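Cellulosomal scaffoldin (Bacteroides cellulosolvens, PDB 2XBT) probably binds cellulose through this family 3b carbohydrate-binding module, one part of the scaffoldin of the cellulosome. Local coordinates at residues F75-P80 with A85-E90. Numbering follows the deposited sequence.
Sequences FNNLSP and ANKYIE
Asn76 and Tyr88 pair across a beta hairpin, strands 71-82 and 85-93, at the margin of one antiparallel sheet of the CBM3 beta-sandwich, and illustrate how one hydrogen-bonded pair can hold two strands by backbone and side chain together. The backbone bonds come first: Asn76 N donates to Tyr88 O at 3.0 Å, and Tyr88 N returns a bond to Asn76 O at 2.9 Å. Farther along, Leu78 N reaches Asn86 O almost straight (176° at the hydrogen), yet from above the carbonyl plane. Asn86 and Lys87 form a classic beta bulge, both facing Tyr51 of the neighbouring strand 45-51. Asn76 ND2 adds a weak bond to Tyr88 O, its stronger partner being Thr74 OG1.

Among side chains, the Tyr88 ring lies against Asn76 and Leu78. With chi1 at 61°, Tyr88 holds its ring between its own N and carbonyl carbon and swings it across strand 75-78, so that Asn76 CB makes a CH-pi contact over one face, 3.6 Å from the centroid; amide and ring planes lie 18° apart. Replacing the tyrosine by an alanine removes the ring, and would probably leave Asn76 CB without its CH-pi partner and Leu78 CD1 without the flank of Tyr88 CD2. Elsewhere Phe75 and Ile89 run side by side near Val117 of the facing sheet, while Leu78 CD2 packs 3.9 Å from Ala85 CB, at the start of the second strand.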
ATOM      1  N   PHE A  75       7.313   2.218  -9.907  1.00 24.25           N
ATOM      2  CA  PHE A  75       7.369   0.783 -10.073  1.00 23.10           C
ATOM      3  C   PHE A  75       8.837   0.401 -10.146  1.00 25.88           C
ATOM      4  O   PHE A  75       9.625   1.052 -10.842  1.00 24.03           O
ATOM      5  CB  PHE A  75       6.619   0.385 -11.340  1.00 22.88           C
ATOM      6  CG  PHE A  75       5.181   0.826 -11.340  1.00 25.68           C
ATOM      7  CD1 PHE A  75       4.199   0.012 -10.811  1.00 26.22           C
ATOM      8  CD2 PHE A  75       4.819   2.069 -11.837  1.00 27.38           C
ATOM      9  CE1 PHE A  75       2.866   0.413 -10.788  1.00 25.43           C
ATOM     10  CE2 PHE A  75       3.487   2.479 -11.817  1.00 27.22           C
ATOM     11  CZ  PHE A  75       2.514   1.649 -11.293  1.00 27.76           C
ATOM     12  N   ASN A  76       9.192  -0.655  -9.421  1.00 23.35           N
ATOM     13  CA  ASN A  76      10.576  -0.952  -9.104  1.00 25.15           C
ATOM     14  C   ASN A  76      10.878  -2.433  -9.183  1.00 25.71           C
ATOM     15  O   ASN A  76      10.022  -3.256  -8.879  1.00 24.32           O
ATOM     16  CB  ASN A  76      10.870  -0.517  -7.672  1.00 25.52           C
ATOM     17  CG  ASN A  76      10.489   0.920  -7.416  1.00 30.73           C
ATOM     18  OD1 ASN A  76      11.302   1.820  -7.595  1.00 28.74           O
ATOM     19  ND2 ASN A  76       9.236   1.145  -7.028  1.00 25.65           N
ATOM     20  N   ASN A  77      12.108  -2.765  -9.562  1.00 28.41           N
ATOM     21  CA  ASN A  77      12.551  -4.151  -9.502  1.00 24.82           C
ATOM     22  C   ASN A  77      12.790  -4.607  -8.071  1.00 27.42           C
ATOM     23  O   ASN A  77      13.356  -3.876  -7.263  1.00 31.21           O
ATOM     24  CB  ASN A  77      13.826  -4.331 -10.322  1.00 32.54           C
ATOM     25  CG  ASN A  77      13.604  -4.058 -11.786  1.00 36.02           C
ATOM     26  OD1 ASN A  77      14.290  -3.237 -12.389  1.00 41.38           O
ATOM     27  ND2 ASN A  77      12.622  -4.730 -12.366  1.00 34.58           N
ATOM     28  N   LEU A  78      12.348  -5.818  -7.756  1.00 25.79           N
ATOM     29  CA  LEU A  78      12.569  -6.387  -6.436  1.00 26.27           C
ATOM     30  C   LEU A  78      13.811  -7.261  -6.465  1.00 32.43           C
ATOM     31  O   LEU A  78      13.989  -8.042  -7.394  1.00 31.23           O
ATOM     32  CB  LEU A  78      11.383  -7.256  -6.025  1.00 24.34           C
ATOM     33  CG  LEU A  78      11.489  -7.797  -4.604  1.00 26.34           C
ATOM     34  CD1 LEU A  78      11.426  -6.662  -3.608  1.00 28.46           C
ATOM     35  CD2 LEU A  78      10.401  -8.825  -4.326  1.00 26.40           C
ATOM     36  N   SER A  79      14.659  -7.139  -5.448  1.00 28.09           N
ATOM     37  CA  SER A  79      15.785  -8.065  -5.304  1.00 36.12           C
ATOM     38  C   SER A  79      16.100  -8.357  -3.842  1.00 42.61           C
ATOM     39  O   SER A  79      16.154  -7.442  -3.017  1.00 42.55           O
ATOM     40  CB  SER A  79      17.023  -7.551  -6.017  1.00 39.03           C
ATOM     41  OG  SER A  79      17.523  -6.418  -5.344  1.00 47.54           O
ATOM     42  N   PRO A  80      16.290  -9.646  -3.516  1.00 43.18           N
ATOM     43  CA  PRO A  80      16.254 -10.711  -4.521  1.00 40.77           C
ATOM     44  C   PRO A  80      14.814 -11.072  -4.889  1.00 37.17           C
ATOM     45  O   PRO A  80      13.888 -10.787  -4.132  1.00 38.93           O
ATOM     46  CB  PRO A  80      16.893 -11.882  -3.786  1.00 39.38           C
ATOM     47  CG  PRO A  80      16.497 -11.659  -2.327  1.00 36.13           C
ATOM     48  CD  PRO A  80      16.196 -10.186  -2.149  1.00 44.44           C
ATOM     49  N   ALA A  85       6.935 -12.527  -6.662  1.00 22.69           N
ATOM     50  CA  ALA A  85       7.174 -11.104  -6.896  1.00 22.63           C
ATOM     51  C   ALA A  85       8.527 -10.832  -7.492  1.00 22.49           C
ATOM     52  O   ALA A  85       9.542 -11.252  -6.943  1.00 25.57           O
ATOM     53  CB  ALA A  85       7.028 -10.311  -5.591  1.00 19.29           C
ATOM     54  N   ASN A  86       8.536 -10.106  -8.602  1.00 23.44           N
ATOM     55  CA  ASN A  86       9.788  -9.595  -9.155  1.00 26.71           C
ATOM     56  C   ASN A  86       9.801  -8.064  -9.225  1.00 26.36           C
ATOM     57  O   ASN A  86      10.756  -7.454  -9.712  1.00 25.02           O
ATOM     58  CB  ASN A  86      10.112 -10.240 -10.508  1.00 26.46           C
ATOM     59  CG  ASN A  86       9.064  -9.943 -11.581  1.00 27.41           C
ATOM     60  OD1 ASN A  86       7.980  -9.438 -11.299  1.00 26.40           O
ATOM     61  ND2 ASN A  86       9.390 -10.275 -12.823  1.00 29.21           N
ATOM     62  N   LYS A  87       8.724  -7.454  -8.729  1.00 23.43           N
ATOM     63  CA  LYS A  87       8.589  -6.009  -8.698  1.00 22.22           C
ATOM     64  C   LYS A  87       7.848  -5.565  -7.447  1.00 20.72           C
ATOM     65  O   LYS A  87       7.261  -6.378  -6.732  1.00 20.23           O
ATOM     66  CB  LYS A  87       7.786  -5.505  -9.903  1.00 21.35           C
ATOM     67  CG  LYS A  87       8.240  -6.010 -11.281  1.00 28.75           C
ATOM     68  CD  LYS A  87       9.228  -5.073 -11.956  1.00 30.07           C
ATOM     69  CE  LYS A  87       9.523  -5.543 -13.378  1.00 38.58           C
ATOM     70  NZ  LYS A  87      10.633  -4.786 -14.031  1.00 39.20           N
ATOM     71  N   TYR A  88       7.875  -4.260  -7.193  1.00 23.17           N
ATOM     72  CA  TYR A  88       6.969  -3.664  -6.222  1.00 18.99           C
ATOM     73  C   TYR A  88       6.561  -2.268  -6.644  1.00 20.02           C
ATOM     74  O   TYR A  88       7.324  -1.556  -7.299  1.00 19.94           O
ATOM     75  CB  TYR A  88       7.555  -3.636  -4.816  1.00 19.75           C
ATOM     76  CG  TYR A  88       8.824  -2.845  -4.679  1.00 22.07           C
ATOM     77  CD1 TYR A  88       8.801  -1.520  -4.218  1.00 24.44           C
ATOM     78  CD2 TYR A  88      10.044  -3.404  -5.015  1.00 23.07           C
ATOM     79  CE1 TYR A  88       9.990  -0.782  -4.092  1.00 22.55           C
ATOM     80  CE2 TYR A  88      11.219  -2.690  -4.889  1.00 29.60           C
ATOM     81  CZ  TYR A  88      11.186  -1.377  -4.431  1.00 30.19           C
ATOM     82  OH  TYR A  88      12.358  -0.674  -4.320  1.00 31.82           O
ATOM     83  N   ILE A  89       5.331  -1.908  -6.308  1.00 17.14           N
ATOM     84  CA  ILE A  89       4.890  -0.531  -6.404  1.00 20.08           C
ATOM     85  C   ILE A  89       5.304   0.097  -5.077  1.00 17.43           C
ATOM     86  O   ILE A  89       5.067  -0.494  -4.019  1.00 19.47           O
ATOM     87  CB  ILE A  89       3.369  -0.442  -6.480  1.00 20.56           C
ATOM     88  CG1 ILE A  89       2.840  -1.349  -7.592  1.00 25.43           C
ATOM     89  CG2 ILE A  89       2.926   1.011  -6.703  1.00 23.47           C
ATOM     90  CD1 ILE A  89       1.421  -1.747  -7.392  1.00 26.72           C
ATOM     91  N   GLU A  90       5.882   1.290  -5.134  1.00 19.74           N
ATOM     92  CA  GLU A  90       6.148   2.051  -3.917  1.00 18.51           C
ATOM     93  C   GLU A  90       5.323   3.311  -3.921  1.00 19.77           C
ATOM     94  O   GLU A  90       5.480   4.164  -4.799  1.00 19.78           O
ATOM     95  CB  GLU A  90       7.627   2.415  -3.779  1.00 20.80           C
ATOM     96  CG  GLU A  90       7.921   3.188  -2.492  1.00 22.32           C
ATOM     97  CD  GLU A  90       9.406   3.264  -2.189  1.00 33.49           C
ATOM     98  OE1 GLU A  90      10.064   4.200  -2.681  1.00 35.26           O
ATOM     99  OE2 GLU A  90       9.912   2.384  -1.464  1.00 34.31           O
TER